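Local coordinates for putative ABC transporter (Thermobispora bispora, PDB 4PE6), which probably serves as the solute-binding component of an ABC transporter for carbohydrate-like compounds, and here holds a trihydroxybutanoic acid in its cleft, at residues Asn25-Asn30 with Thr185-Gly190; Asn30-Thr35 with Val257-Ala262; Asn65-Gln70 with Asn88-Thr93; Phe112-Asp117 with Gly157-Ala162; Val151-Val156 with Val181-Gly186. All blocks are in the same frame, centred on the assembly; numbering follows the deposited sequence.

Interaction 1: residues Asn25-Asn30 with Thr185-Gly190; sequences NGFIGN and TGMCDG. With LTH ((2R,3S)-2,3,4-trihydroxybutanoic acid), chain C.
In the ligand cleft of this periplasmic binding protein, where the loop after strand 20-25 faces the loop after strand 178-185, Phe-27 and Asn-30 meet Met-187, Cys-188 and Asp-189. The Asn-30 carboxamide carries the polar link: ND2 donates to Met-187 O at 3.1 Å (158°), with the acceptor in the amide plane. Asn-30 ND2 also donates to the carboxylate oxygen O of the ligand, 3.0 Å away and almost straight at 177°. OD1 accepts from Arg-33 N and caps helix 31-49, so three bonds fix the rotation of this amide. A leucine here would probably leave both the Met-187 carbonyl and the ligand oxygen without this donor and the helix without its side-chain cap. Phe-27, with CG anti to the backbone N (chi1 -179°), reaches the other loop with its ring. Over one face sits the methyl CE of Met-187, present as selenomethionine, 3.9 Å from the Phe-27 ring centroid in a CH-pi contact; SE follows obliquely, a Met-aromatic pair. Gly-29 N lies over the opposite face. Asp-189 packs CB against Gly-29 O at 3.7 Å, while its OD2 bonds to Thr-192. Cys-188, in a disulfide with Cys-213, brings SG to 3.6 Å from ligand O1. Such loops, each leaving the C-terminal end of a parallel strand and meeting around the solute, typify the cleft of type I periplasmic binding proteins.

Interaction 2: residues Asn30-Thr35 with Val257-Ala262; sequences NGWRQT and VMSDPA. With LTH ((2R,3S)-2,3,4-trihydroxybutanoic acid), chain C.
Met-258, the last residue of strand 255-258, touches the indole of Trp-32: its methyl CE, on a selenomethionine, lies 3.7 Å from Trp-32 CD1. The selenium approaches the five-membered ring obliquely, a Met-aromatic contact in which the two side chains run past each other in opposite directions. Ser-259 follows with two separate polar roles. Ser-259 O accepts from Trp-32 NE1 at 2.9 Å and 171°; the oxygen lies in the plane of the indole, whereas NE1 stands well above the plane of that carbonyl. The hydroxyl Ser-259 OG donates to ligand O4 in a short bond of 2.5 Å. Here the chain leaves the strand for helix 263-275, consistent with one of the interlobe crossovers of a type I periplasmic binding protein, and Asp-260 turns its carboxylate from the contact to Trp-313 NE1 and Trp-311 N. Pro-261 then covers the indole, with CG 3.7 Å from the centroid of the Trp-32 five-membered ring in a CH-pi contact, and its CB touches Thr-35 CG2 at 3.9 Å. The opposite indole face belongs to the ligand, whose C2 lies 3.5 Å above the Trp-32 plane. Trp-32 reaches this slot because its CG is anti to the backbone N (chi1 -176°). Next to it on helix 31-49, Arg-33 presents NE to the ligand's O and O2, the first at 3.0 Å, and Asn-25 OD1 accepts from NH1.

Interaction 3: residues Asn65-Gln70 with Asn88-Thr93; sequences NSATEQ and NPASPT
The flat carboxamide of Gln-70 reads the backbone of Asn-88 and Ala-90 with both of its polar atoms. Gln-70 OE1 accepts from Ala-90 N at 2.8 Å (148°), on a lone pair in the carbonyl plane; NE2 donates to Asn-88 O at 3.0 Å. That oxygen lies in the Gln-70 amide plane, although NE2 itself stands 53° out of the plane of the Asn-88 carbonyl. A second carboxamide, that of Asn-65, lies near Ala-90, its OD1 3.3 Å from Ala-90 CA. Asn-65 OD1 is also 2.8 Å from a water that bridges to Pro-89 O, although this water has more acceptors around it than protons to give. An extended chain (chi2 172°) carries the Gln-70 amide from the first turn of helix 67-78 to the loop after strand 84-88. Ala-90 CB lies between the two amide oxygens; beside it Ala-67 CB packs on Ser-91 CB at 3.7 Å and on Ala-90 CB at 4.2 Å. Ser-91 OG accepts from Thr-93 N, an ST turn. The contact thus joins helix 67-78 of the beta-alpha-beta unit 55-60, 67-78, 84-88 to the loop after that unit's second strand. A leucine in place of Gln-70 would probably leave Ala-90 N without this acceptor and take from Asn-88 O one of its donors, Gly-26 N remaining. With Ser-24 OG also bonded to NE2, the buried amide has its rotation set by complementary donors and acceptors.

Interaction 4: residues Phe112-Asp117 with Gly157-Ala162; sequences FDSAID and GSQPEA. With LTH ((2R,3S)-2,3,4-trihydroxybutanoic acid), chain C.
Gln-159 lays its side chain alongside the backbone of Ala-115, with CG and CD each near Ala-115 O. A bend at its second torsion (chi2 -88°) turns the amide so that Gln-159 OE1 accepts a hydrogen bond from Ala-115 N at 2.9 Å, nearly straight at 171°. The donor comes from above the Gln-159 carbonyl plane, 65° out of it, and does not follow a lone pair. One residue on from Gln-159 and one back from Ala-115, Pro-160 and Ser-114 meet differently: ring atom Pro-160 CD sits 3.2 Å from Ser-114 OG, while Pro-160 CG rests 3.4 Å from Asp-113 O. Asp-113 O also accepts from Ser-114 OG at 2.6 Å, a bond that turns the hydroxyl back onto its own loop. A water donates to Ser-114 OG (2.9 Å) and accepts from Gln-159 N, so one water joins the hydroxyl to a backbone N of the first helical turn. These partners face each other over the solute cleft: the loop after strand 108-112 belongs to the first lobe, and helix 159-173, with Ser-158 at its N-cap and Ser-158 OG accepting a weak bond from Glu-161 N, to the second, as expected of a closed type I periplasmic binding protein. Asp-113 directs its carboxylate to the ligand, OD1 accepting from ligand O4 at 2.5 Å and OD2 from ligand O2 at 2.6 Å. Second-shell bonds from Asn-88 ND2 to OD2 and from Gln-263 NE2 to OD1 position the carboxylate. Pro-160 CB approaches ligand C4, and Phe-128 touches Asp-113, Gln-159 and Pro-160.

Interaction 5: residues Val151-Val156 with Val181-Gly186; sequences VVRGVV and VATVTG
Val-152 overlaps Val-184 by one branch of each side chain, CG2 against CG2 at 3.9 Å, the two crossing at a slant. On the other branch of Val-152, the anti position of CG1 (chi1 -180°) lays it against Gly-186 N at 3.6 Å. Val-152 CG1 also occupies the space beside Gly-186 CA, 3.6 Å away. On the other face of the sheet Val-151 CB meets Thr-183 CG2 at 4.1 Å, and Arg-153 passes its CD over the same methyl. Four backbone bonds tie the strands: Val-151 N to Ala-182 O, Val-184 N to Val-151 O (2.9 Å), Arg-153 N to Val-184 O and Gly-186 N to Arg-153 O (2.8 Å). Segments 151-153 and 181-185 run 20° apart, parallel parts of the strands of the beta-alpha-beta unit 147-153, 159-173, 178-185, and strand 178-185 forms an edge of the sheet in this chain. Helix 190-200 covers the Val-152 and Val-184 face; helix 159-173 covers that of Val-151 and Thr-183. The charged end of Arg-153 leaves the strand pair for a salt bridge with Glu-161 and a cation-pi contact with Tyr-165. Past the strand end, Val-155 centres an inverse gamma turn and touches the ligand, while Val-156 returns to lay CG2 3.7 Å from Thr-185 OG1.

Overall arrangement
Interactions 1, 2 and 4 line the solute cleft between the two lobes and touch the ligand directly, their centres 10 to 14 Å apart; interaction 5 reaches the cleft through Val-155 at its strand end, and interaction 3 lies behind it in the first lobe. Interactions 1 and 2 share Asn-30. Interaction 3 is linked to interaction 4 by Asn-88 ND2 and Asp-113 OD2, with centres 10 Å apart. Interaction 5 shares Thr-185 and Gly-186 with interaction 1, and the Arg-153 to Glu-161 salt bridge ties it to interaction 4. Along the chain interactions 3 and 4 are nested within interactions 1 and 2, consistent with a cleft assembled from distant segments of both lobes.

Interaction 1: residues Asn25-Asn30 with Thr185-Gly190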
# COMPACT_ATOMS: atom_id res chain seq x y z
N ASN A 25 9.52 -4.97 7.95
CA ASN A 25 8.99 -4.02 6.97
C ASN A 25 10.09 -3.27 6.27
O ASN A 25 10.93 -2.62 6.92
CB ASN A 25 8.07 -3.04 7.68
CG ASN A 25 7.63 -1.90 6.79
OD1 ASN A 25 7.35 -2.09 5.62
ND2 ASN A 25 7.57 -0.71 7.34
N GLY A 26 10.09 -3.36 4.93
CA GLY A 26 11.14 -2.79 4.10
C GLY A 26 11.18 -1.27 3.93
O GLY A 26 12.17 -0.74 3.52
N PHE A 27 10.11 -0.56 4.28
CA PHE A 27 10.07 0.88 4.12
C PHE A 27 9.03 1.45 5.04
O PHE A 27 7.91 0.97 5.06
CB PHE A 27 9.74 1.29 2.67
CG PHE A 27 9.71 2.79 2.46
CD1 PHE A 27 10.86 3.55 2.67
CD2 PHE A 27 8.56 3.44 2.06
CE1 PHE A 27 10.85 4.93 2.48
CE2 PHE A 27 8.54 4.82 1.87
CZ PHE A 27 9.69 5.56 2.09
N ILE A 28 9.42 2.45 5.84
CA ILE A 28 8.52 3.05 6.82
C ILE A 28 8.29 4.55 6.57
O ILE A 28 7.49 5.20 7.28
CB ILE A 28 9.03 2.78 8.26
CG1 ILE A 28 7.98 3.19 9.31
CG2 ILE A 28 10.36 3.46 8.52
CD1 ILE A 28 6.62 2.57 9.09
N GLY A 29 8.92 5.09 5.53
CA GLY A 29 8.90 6.53 5.24
C GLY A 29 7.69 7.09 4.50
O GLY A 29 7.85 7.95 3.65
N ASN A 30 6.51 6.56 4.79
CA ASN A 30 5.27 7.17 4.33
C ASN A 30 4.14 6.80 5.28
O ASN A 30 4.25 5.85 6.08
CB ASN A 30 4.96 6.85 2.84
CG ASN A 30 4.40 5.44 2.62
OD1 ASN A 30 3.59 4.95 3.41
ND2 ASN A 30 4.81 4.80 1.53
N THR A 185 10.01 10.77 -8.35
CA THR A 185 9.76 9.78 -7.30
C THR A 185 9.19 10.44 -6.05
O THR A 185 9.77 11.38 -5.49
CB THR A 185 11.04 9.05 -6.89
OG1 THR A 185 11.56 8.31 -8.00
CG2 THR A 185 10.78 8.11 -5.70
N GLY A 186 8.06 9.92 -5.58
CA GLY A 186 7.39 10.42 -4.39
C GLY A 186 7.41 9.49 -3.19
O GLY A 186 7.13 9.93 -2.08
N MSE A 187 7.71 8.19 -3.38
CA MSE A 187 7.68 7.19 -2.29
C MSE A 187 6.31 7.05 -1.61
O MSE A 187 6.22 6.62 -0.48
CB MSE A 187 8.79 7.44 -1.24
CG MSE A 187 10.19 7.65 -1.80
SE MSE A 187 10.90 6.06 -2.75
CE MSE A 187 11.18 4.86 -1.23
N CYS A 188 5.24 7.36 -2.35
CA CYS A 188 3.85 7.47 -1.80
C CYS A 188 3.80 8.31 -0.51
O CYS A 188 3.03 8.03 0.40
CB CYS A 188 3.20 6.11 -1.55
SG CYS A 188 3.51 4.89 -2.84
N ASP A 189 4.65 9.33 -0.48
CA ASP A 189 4.76 10.22 0.68
C ASP A 189 4.48 11.64 0.24
O ASP A 189 5.17 12.16 -0.61
CB ASP A 189 6.15 10.14 1.27
CG ASP A 189 6.31 11.05 2.48
OD1 ASP A 189 5.47 10.94 3.39
OD2 ASP A 189 7.27 11.87 2.52
N GLY A 190 3.47 12.27 0.83
CA GLY A 190 3.07 13.62 0.44
C GLY A 190 4.20 14.64 0.44
O GLY A 190 4.40 15.36 -0.56
O1 LTH C . 2.03 2.93 -0.25
C1 LTH C . 2.82 1.98 0.10
O LTH C . 3.83 2.10 0.83
C2 LTH C . 2.46 0.54 -0.31
O2 LTH C . 3.47 -0.40 0.12
C3 LTH C . 2.32 0.40 -1.81
O3 LTH C . 3.54 0.77 -2.45
C4 LTH C . 2.02 -1.08 -2.15
O4 LTH C . 0.72 -1.37 -1.58

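Interaction 2: residues Asn30-Thr35 with Val257-Ala262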
# COMPACT_ATOMS: atom_id res chain seq x y z
N ASN A 30 6.51 6.56 4.79
CA ASN A 30 5.27 7.17 4.33
C ASN A 30 4.14 6.80 5.28
O ASN A 30 4.25 5.85 6.08
CB ASN A 30 4.96 6.85 2.84
CG ASN A 30 4.40 5.44 2.62
OD1 ASN A 30 3.59 4.95 3.41
ND2 ASN A 30 4.81 4.80 1.53
N GLY A 31 3.06 7.57 5.24
CA GLY A 31 1.99 7.45 6.22
C GLY A 31 1.20 6.16 6.05
O GLY A 31 0.65 5.64 7.02
N TRP A 32 1.17 5.63 4.81
CA TRP A 32 0.46 4.38 4.54
C TRP A 32 1.15 3.25 5.34
O TRP A 32 0.49 2.44 5.99
CB TRP A 32 0.45 4.10 3.01
CG TRP A 32 -0.33 2.88 2.59
CD1 TRP A 32 -1.58 2.85 2.07
CD2 TRP A 32 0.12 1.51 2.61
NE1 TRP A 32 -1.96 1.56 1.81
CE2 TRP A 32 -0.93 0.72 2.10
CE3 TRP A 32 1.30 0.88 3.02
CZ2 TRP A 32 -0.84 -0.67 2.00
CZ3 TRP A 32 1.41 -0.47 2.91
CH2 TRP A 32 0.34 -1.25 2.38
N ARG A 33 2.47 3.23 5.31
CA ARG A 33 3.24 2.21 6.00
C ARG A 33 3.11 2.35 7.51
O ARG A 33 3.12 1.36 8.23
CB ARG A 33 4.71 2.27 5.60
CG ARG A 33 5.01 1.85 4.18
CD ARG A 33 4.87 0.34 3.93
NE ARG A 33 5.19 0.07 2.53
CZ ARG A 33 6.23 -0.65 2.08
NH1 ARG A 33 7.05 -1.25 2.88
NH2 ARG A 33 6.42 -0.76 0.78
N GLN A 34 2.98 3.58 7.97
CA GLN A 34 2.75 3.83 9.38
C GLN A 34 1.38 3.33 9.85
O GLN A 34 1.28 2.76 10.92
CB GLN A 34 2.98 5.29 9.72
CG GLN A 34 4.47 5.53 9.85
CD GLN A 34 4.88 6.94 9.57
OE1 GLN A 34 4.15 7.88 9.86
NE2 GLN A 34 6.07 7.10 9.00
N THR A 35 0.35 3.47 9.02
CA THR A 35 -0.94 2.92 9.35
C THR A 35 -0.86 1.38 9.30
O THR A 35 -1.43 0.69 10.16
CB THR A 35 -2.04 3.45 8.42
OG1 THR A 35 -2.24 4.84 8.66
CG2 THR A 35 -3.36 2.71 8.66
N VAL A 257 -7.59 6.34 -4.19
CA VAL A 257 -7.49 4.87 -4.22
C VAL A 257 -6.08 4.43 -3.78
O VAL A 257 -5.08 5.05 -4.15
CB VAL A 257 -7.85 4.31 -5.62
CG1 VAL A 257 -7.00 4.95 -6.71
CG2 VAL A 257 -7.72 2.79 -5.65
N MSE A 258 -6.00 3.40 -2.94
CA MSE A 258 -4.72 2.82 -2.54
C MSE A 258 -4.97 1.38 -2.18
O MSE A 258 -6.12 0.95 -2.02
CB MSE A 258 -4.10 3.50 -1.29
CG MSE A 258 -3.80 4.96 -1.51
SE MSE A 258 -2.63 5.71 -0.11
CE MSE A 258 -0.90 5.02 -0.79
N SER A 259 -3.89 0.62 -2.07
CA SER A 259 -3.90 -0.67 -1.41
C SER A 259 -4.33 -0.54 0.05
O SER A 259 -4.38 0.58 0.62
CB SER A 259 -2.51 -1.30 -1.48
OG SER A 259 -1.54 -0.44 -0.86
N ASP A 260 -4.58 -1.70 0.65
CA ASP A 260 -5.06 -1.83 2.03
C ASP A 260 -3.91 -1.98 3.00
O ASP A 260 -3.20 -2.99 2.96
CB ASP A 260 -5.97 -3.07 2.11
CG ASP A 260 -6.49 -3.35 3.51
OD1 ASP A 260 -6.59 -2.44 4.38
OD2 ASP A 260 -6.84 -4.52 3.75
N PRO A 261 -3.70 -0.98 3.88
CA PRO A 261 -2.65 -1.12 4.88
C PRO A 261 -2.85 -2.33 5.79
O PRO A 261 -1.87 -2.88 6.29
CB PRO A 261 -2.74 0.18 5.70
CG PRO A 261 -3.44 1.14 4.82
CD PRO A 261 -4.38 0.32 3.98
N ALA A 262 -4.10 -2.73 6.00
CA ALA A 262 -4.41 -3.86 6.82
C ALA A 262 -4.16 -5.22 6.17
O ALA A 262 -4.54 -6.24 6.70
CB ALA A 262 -5.85 -3.76 7.35
O1 LTH C . 2.03 2.93 -0.25
C1 LTH C . 2.82 1.98 0.10
O LTH C . 3.83 2.10 0.83
C2 LTH C . 2.46 0.54 -0.31
O2 LTH C . 3.47 -0.40 0.12
C3 LTH C . 2.32 0.40 -1.81
O3 LTH C . 3.54 0.77 -2.45
C4 LTH C . 2.02 -1.08 -2.15
O4 LTH C . 0.72 -1.37 -1.58

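Interaction 3: residues Asn65-Gln70 with Asn88-Thr93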
# COMPACT_ATOMS: atom_id res chain seq x y z
N ASN A 65 13.85 2.45 1.04
CA ASN A 65 13.45 1.10 0.62
C ASN A 65 14.70 0.24 0.34
O ASN A 65 14.89 -0.23 -0.79
CB ASN A 65 12.51 1.18 -0.61
CG ASN A 65 11.74 -0.10 -0.87
OD1 ASN A 65 11.19 -0.72 0.03
ND2 ASN A 65 11.65 -0.48 -2.14
N SER A 66 15.54 0.06 1.38
CA SER A 66 16.84 -0.63 1.23
C SER A 66 16.85 -2.09 1.70
O SER A 66 16.76 -2.41 2.90
CB SER A 66 17.98 0.14 1.92
OG SER A 66 19.09 -0.73 2.17
N ALA A 67 17.02 -2.97 0.74
CA ALA A 67 16.98 -4.40 0.97
C ALA A 67 18.12 -4.92 1.84
O ALA A 67 17.93 -5.83 2.64
CB ALA A 67 16.98 -5.12 -0.37
N THR A 68 19.32 -4.35 1.69
CA THR A 68 20.48 -4.92 2.37
C THR A 68 20.31 -4.88 3.89
O THR A 68 20.62 -5.85 4.58
CB THR A 68 21.78 -4.21 1.94
OG1 THR A 68 21.90 -4.32 0.52
CG2 THR A 68 23.00 -4.85 2.60
N GLU A 69 19.80 -3.77 4.43
CA GLU A 69 19.63 -3.71 5.88
C GLU A 69 18.44 -4.57 6.33
O GLU A 69 18.49 -5.19 7.38
CB GLU A 69 19.52 -2.28 6.41
CG GLU A 69 19.48 -2.16 7.95
CD GLU A 69 20.59 -2.91 8.69
OE1 GLU A 69 21.78 -2.85 8.29
OE2 GLU A 69 20.27 -3.55 9.72
N GLN A 70 17.38 -4.64 5.53
CA GLN A 70 16.25 -5.52 5.86
C GLN A 70 16.70 -6.98 5.99
O GLN A 70 16.29 -7.70 6.90
CB GLN A 70 15.14 -5.42 4.81
CG GLN A 70 13.91 -6.25 5.17
CD GLN A 70 12.71 -6.04 4.28
OE1 GLN A 70 12.85 -5.67 3.12
NE2 GLN A 70 11.51 -6.32 4.82
N ASN A 88 7.10 -7.38 4.53
CA ASN A 88 6.86 -6.44 3.44
C ASN A 88 8.23 -6.16 2.81
O ASN A 88 9.07 -5.40 3.35
CB ASN A 88 6.16 -5.18 3.91
CG ASN A 88 5.67 -4.31 2.75
OD1 ASN A 88 6.32 -4.22 1.72
ND2 ASN A 88 4.51 -3.67 2.92
N PRO A 89 8.47 -6.79 1.66
CA PRO A 89 9.83 -6.81 1.13
C PRO A 89 10.26 -5.54 0.44
O PRO A 89 9.50 -4.95 -0.34
CB PRO A 89 9.81 -8.00 0.16
CG PRO A 89 8.42 -8.10 -0.28
CD PRO A 89 7.55 -7.61 0.85
N ALA A 90 11.48 -5.12 0.74
CA ALA A 90 12.06 -3.94 0.11
C ALA A 90 12.36 -4.18 -1.38
O ALA A 90 12.26 -3.25 -2.19
CB ALA A 90 13.34 -3.52 0.83
N SER A 91 12.68 -5.43 -1.73
CA SER A 91 13.15 -5.82 -3.08
C SER A 91 12.39 -7.02 -3.62
O SER A 91 11.99 -7.89 -2.85
CB SER A 91 14.65 -6.16 -3.06
OG SER A 91 15.05 -7.01 -4.15
N PRO A 92 12.20 -7.09 -4.94
CA PRO A 92 11.58 -8.30 -5.47
C PRO A 92 12.47 -9.56 -5.40
O PRO A 92 11.95 -10.66 -5.53
CB PRO A 92 11.29 -7.96 -6.95
CG PRO A 92 11.96 -6.68 -7.24
CD PRO A 92 12.45 -6.06 -5.96
N THR A 93 13.78 -9.38 -5.22
CA THR A 93 14.76 -10.49 -5.34
C THR A 93 15.73 -10.64 -4.15
O THR A 93 16.14 -11.75 -3.81
CB THR A 93 15.60 -10.31 -6.63
OG1 THR A 93 16.21 -9.02 -6.63
CG2 THR A 93 14.71 -10.38 -7.85
O HOH W 1 8.91 -2.21 0.70

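Interaction 4: residues Phe112-Asp117 with Gly157-Ala162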
# COMPACT_ATOMS: atom_id res chain seq x y z
N PHE A 112 3.71 -10.15 2.43
CA PHE A 112 2.49 -9.39 2.20
C PHE A 112 2.75 -8.06 1.53
O PHE A 112 3.88 -7.57 1.53
CB PHE A 112 1.63 -9.23 3.47
CG PHE A 112 2.21 -8.29 4.47
CD1 PHE A 112 3.19 -8.72 5.34
CD2 PHE A 112 1.81 -6.97 4.52
CE1 PHE A 112 3.74 -7.86 6.29
CE2 PHE A 112 2.36 -6.10 5.44
CZ PHE A 112 3.32 -6.54 6.32
N ASP A 113 1.70 -7.50 0.95
CA ASP A 113 1.76 -6.26 0.19
C ASP A 113 2.85 -6.32 -0.88
O ASP A 113 3.54 -5.32 -1.14
CB ASP A 113 2.00 -5.07 1.14
CG ASP A 113 1.92 -3.73 0.43
OD1 ASP A 113 0.98 -3.55 -0.36
OD2 ASP A 113 2.80 -2.86 0.68
N SER A 114 2.99 -7.50 -1.48
CA SER A 114 3.94 -7.76 -2.54
C SER A 114 3.73 -9.19 -3.04
O SER A 114 3.18 -10.03 -2.32
CB SER A 114 5.38 -7.64 -2.06
OG SER A 114 5.82 -6.28 -2.08
N ALA A 115 4.19 -9.43 -4.25
CA ALA A 115 4.25 -10.76 -4.84
C ALA A 115 5.68 -11.00 -5.30
O ALA A 115 6.18 -10.27 -6.15
CB ALA A 115 3.33 -10.83 -6.03
N ILE A 116 6.33 -12.00 -4.75
CA ILE A 116 7.69 -12.32 -5.17
C ILE A 116 7.82 -13.82 -5.33
O ILE A 116 7.02 -14.58 -4.81
CB ILE A 116 8.76 -11.82 -4.17
CG1 ILE A 116 8.64 -12.52 -2.81
CG2 ILE A 116 8.65 -10.32 -3.99
CD1 ILE A 116 9.55 -11.93 -1.74
N ASP A 117 8.87 -14.22 -6.03
CA ASP A 117 9.12 -15.60 -6.32
C ASP A 117 9.95 -16.23 -5.18
O ASP A 117 11.13 -16.49 -5.33
CB ASP A 117 9.85 -15.69 -7.67
CG ASP A 117 10.15 -17.09 -8.07
OD1 ASP A 117 9.74 -18.02 -7.35
OD2 ASP A 117 10.81 -17.27 -9.12
N GLY A 157 11.92 0.65 -6.21
CA GLY A 157 12.71 -0.47 -5.72
C GLY A 157 11.83 -1.64 -5.33
O GLY A 157 12.23 -2.80 -5.46
N SER A 158 10.61 -1.36 -4.85
CA SER A 158 9.67 -2.43 -4.49
C SER A 158 8.99 -3.09 -5.72
O SER A 158 8.89 -2.51 -6.80
CB SER A 158 8.61 -1.94 -3.50
OG SER A 158 7.67 -1.09 -4.13
N GLN A 159 8.53 -4.32 -5.54
CA GLN A 159 7.82 -5.03 -6.62
C GLN A 159 6.49 -4.37 -7.03
O GLN A 159 6.22 -4.18 -8.22
CB GLN A 159 7.64 -6.51 -6.26
CG GLN A 159 6.81 -7.33 -7.25
CD GLN A 159 5.32 -7.29 -6.97
OE1 GLN A 159 4.88 -7.04 -5.83
NE2 GLN A 159 4.54 -7.51 -7.99
N PRO A 160 5.64 -4.00 -6.06
CA PRO A 160 4.42 -3.34 -6.48
C PRO A 160 4.65 -2.06 -7.26
O PRO A 160 3.95 -1.81 -8.23
CB PRO A 160 3.69 -3.05 -5.15
CG PRO A 160 4.23 -4.05 -4.20
CD PRO A 160 5.66 -4.25 -4.61
N GLU A 161 5.61 -1.24 -6.84
CA GLU A 161 5.87 -0.00 -7.56
C GLU A 161 6.28 -0.28 -9.00
O GLU A 161 5.82 0.38 -9.93
CB GLU A 161 6.95 0.84 -6.89
CG GLU A 161 7.03 2.25 -7.47
CD GLU A 161 7.74 2.34 -8.81
OE1 GLU A 161 8.69 1.54 -9.05
OE2 GLU A 161 7.38 3.25 -9.59
N ALA A 162 7.13 -1.28 -9.19
CA ALA A 162 7.60 -1.55 -10.52
C ALA A 162 6.42 -1.98 -11.41
O ALA A 162 6.31 -1.55 -12.55
CB ALA A 162 8.71 -2.59 -10.51
O1 LTH C . 2.03 2.93 -0.25
C1 LTH C . 2.82 1.98 0.10
O LTH C . 3.83 2.10 0.83
C2 LTH C . 2.46 0.54 -0.31
O2 LTH C . 3.47 -0.40 0.12
C3 LTH C . 2.32 0.40 -1.81
O3 LTH C . 3.54 0.77 -2.45
C4 LTH C . 2.02 -1.08 -2.15
O4 LTH C . 0.72 -1.37 -1.58
O HOH W 2 8.50 -5.43 -2.80

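Interaction 5: residues Val151-Val156 with Val181-Gly186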
# COMPACT_ATOMS: atom_id res chain seq x y z
N VAL A 151 3.98 12.27 -13.74
CA VAL A 151 3.92 10.97 -13.08
C VAL A 151 4.82 11.03 -11.85
O VAL A 151 6.01 11.34 -11.95
CB VAL A 151 4.41 9.83 -14.01
CG1 VAL A 151 4.32 8.47 -13.31
CG2 VAL A 151 3.60 9.82 -15.30
N VAL A 152 4.24 10.68 -10.70
CA VAL A 152 4.98 10.58 -9.46
C VAL A 152 5.00 9.13 -9.04
O VAL A 152 3.97 8.56 -8.69
CB VAL A 152 4.32 11.40 -8.33
CG1 VAL A 152 5.13 11.27 -7.07
CG2 VAL A 152 4.12 12.87 -8.73
N ARG A 153 6.17 8.52 -9.12
CA ARG A 153 6.32 7.12 -8.77
C ARG A 153 6.23 6.88 -7.27
O ARG A 153 6.50 7.77 -6.42
CB ARG A 153 7.63 6.59 -9.32
CG ARG A 153 7.68 6.64 -10.83
CD ARG A 153 8.97 6.06 -11.42
NE ARG A 153 9.10 4.65 -11.13
CZ ARG A 153 10.01 3.84 -11.70
NH1 ARG A 153 10.87 4.32 -12.57
NH2 ARG A 153 10.06 2.57 -11.39
N GLY A 154 5.88 5.64 -6.94
CA GLY A 154 5.70 5.23 -5.55
C GLY A 154 6.96 4.76 -4.86
O GLY A 154 8.01 5.43 -4.93
N VAL A 155 6.87 3.62 -4.18
CA VAL A 155 7.98 3.06 -3.42
C VAL A 155 8.95 2.38 -4.39
O VAL A 155 8.99 1.15 -4.49
CB VAL A 155 7.50 2.14 -2.29
CG1 VAL A 155 8.64 1.65 -1.43
CG2 VAL A 155 6.52 2.92 -1.39
N VAL A 156 9.77 3.21 -5.05
CA VAL A 156 10.72 2.75 -6.08
C VAL A 156 11.68 1.73 -5.48
O VAL A 156 12.23 1.92 -4.40
CB VAL A 156 11.48 3.93 -6.74
CG1 VAL A 156 12.62 3.46 -7.65
CG2 VAL A 156 10.50 4.81 -7.53
N VAL A 181 5.13 15.52 -18.88
CA VAL A 181 6.07 16.64 -18.87
C VAL A 181 7.14 16.49 -17.80
O VAL A 181 8.14 17.21 -17.83
CB VAL A 181 5.38 18.02 -18.75
CG1 VAL A 181 4.58 18.33 -20.02
CG2 VAL A 181 4.51 18.12 -17.50
N ALA A 182 6.93 15.56 -16.86
CA ALA A 182 7.95 15.18 -15.88
C ALA A 182 7.60 13.86 -15.19
O ALA A 182 6.42 13.55 -14.98
CB ALA A 182 8.14 16.29 -14.85
N THR A 183 8.63 13.09 -14.89
CA THR A 183 8.52 11.94 -14.01
C THR A 183 9.43 12.13 -12.79
O THR A 183 10.64 12.42 -12.92
CB THR A 183 8.87 10.64 -14.74
OG1 THR A 183 8.13 10.60 -15.97
CG2 THR A 183 8.53 9.42 -13.88
N VAL A 184 8.86 11.93 -11.62
CA VAL A 184 9.59 12.03 -10.38
C VAL A 184 9.26 10.88 -9.43
O VAL A 184 8.34 10.11 -9.70
CB VAL A 184 9.35 13.38 -9.70
CG1 VAL A 184 9.78 14.49 -10.64
CG2 VAL A 184 7.89 13.55 -9.28
N THR A 185 10.01 10.77 -8.35
CA THR A 185 9.76 9.78 -7.30
C THR A 185 9.19 10.44 -6.05
O THR A 185 9.77 11.38 -5.49
CB THR A 185 11.04 9.05 -6.89
OG1 THR A 185 11.56 8.31 -8.00
CG2 THR A 185 10.78 8.11 -5.70
N GLY A 186 8.06 9.92 -5.58
CA GLY A 186 7.39 10.42 -4.39
C GLY A 186 7.41 9.49 -3.19
O GLY A 186 7.13 9.93 -2.08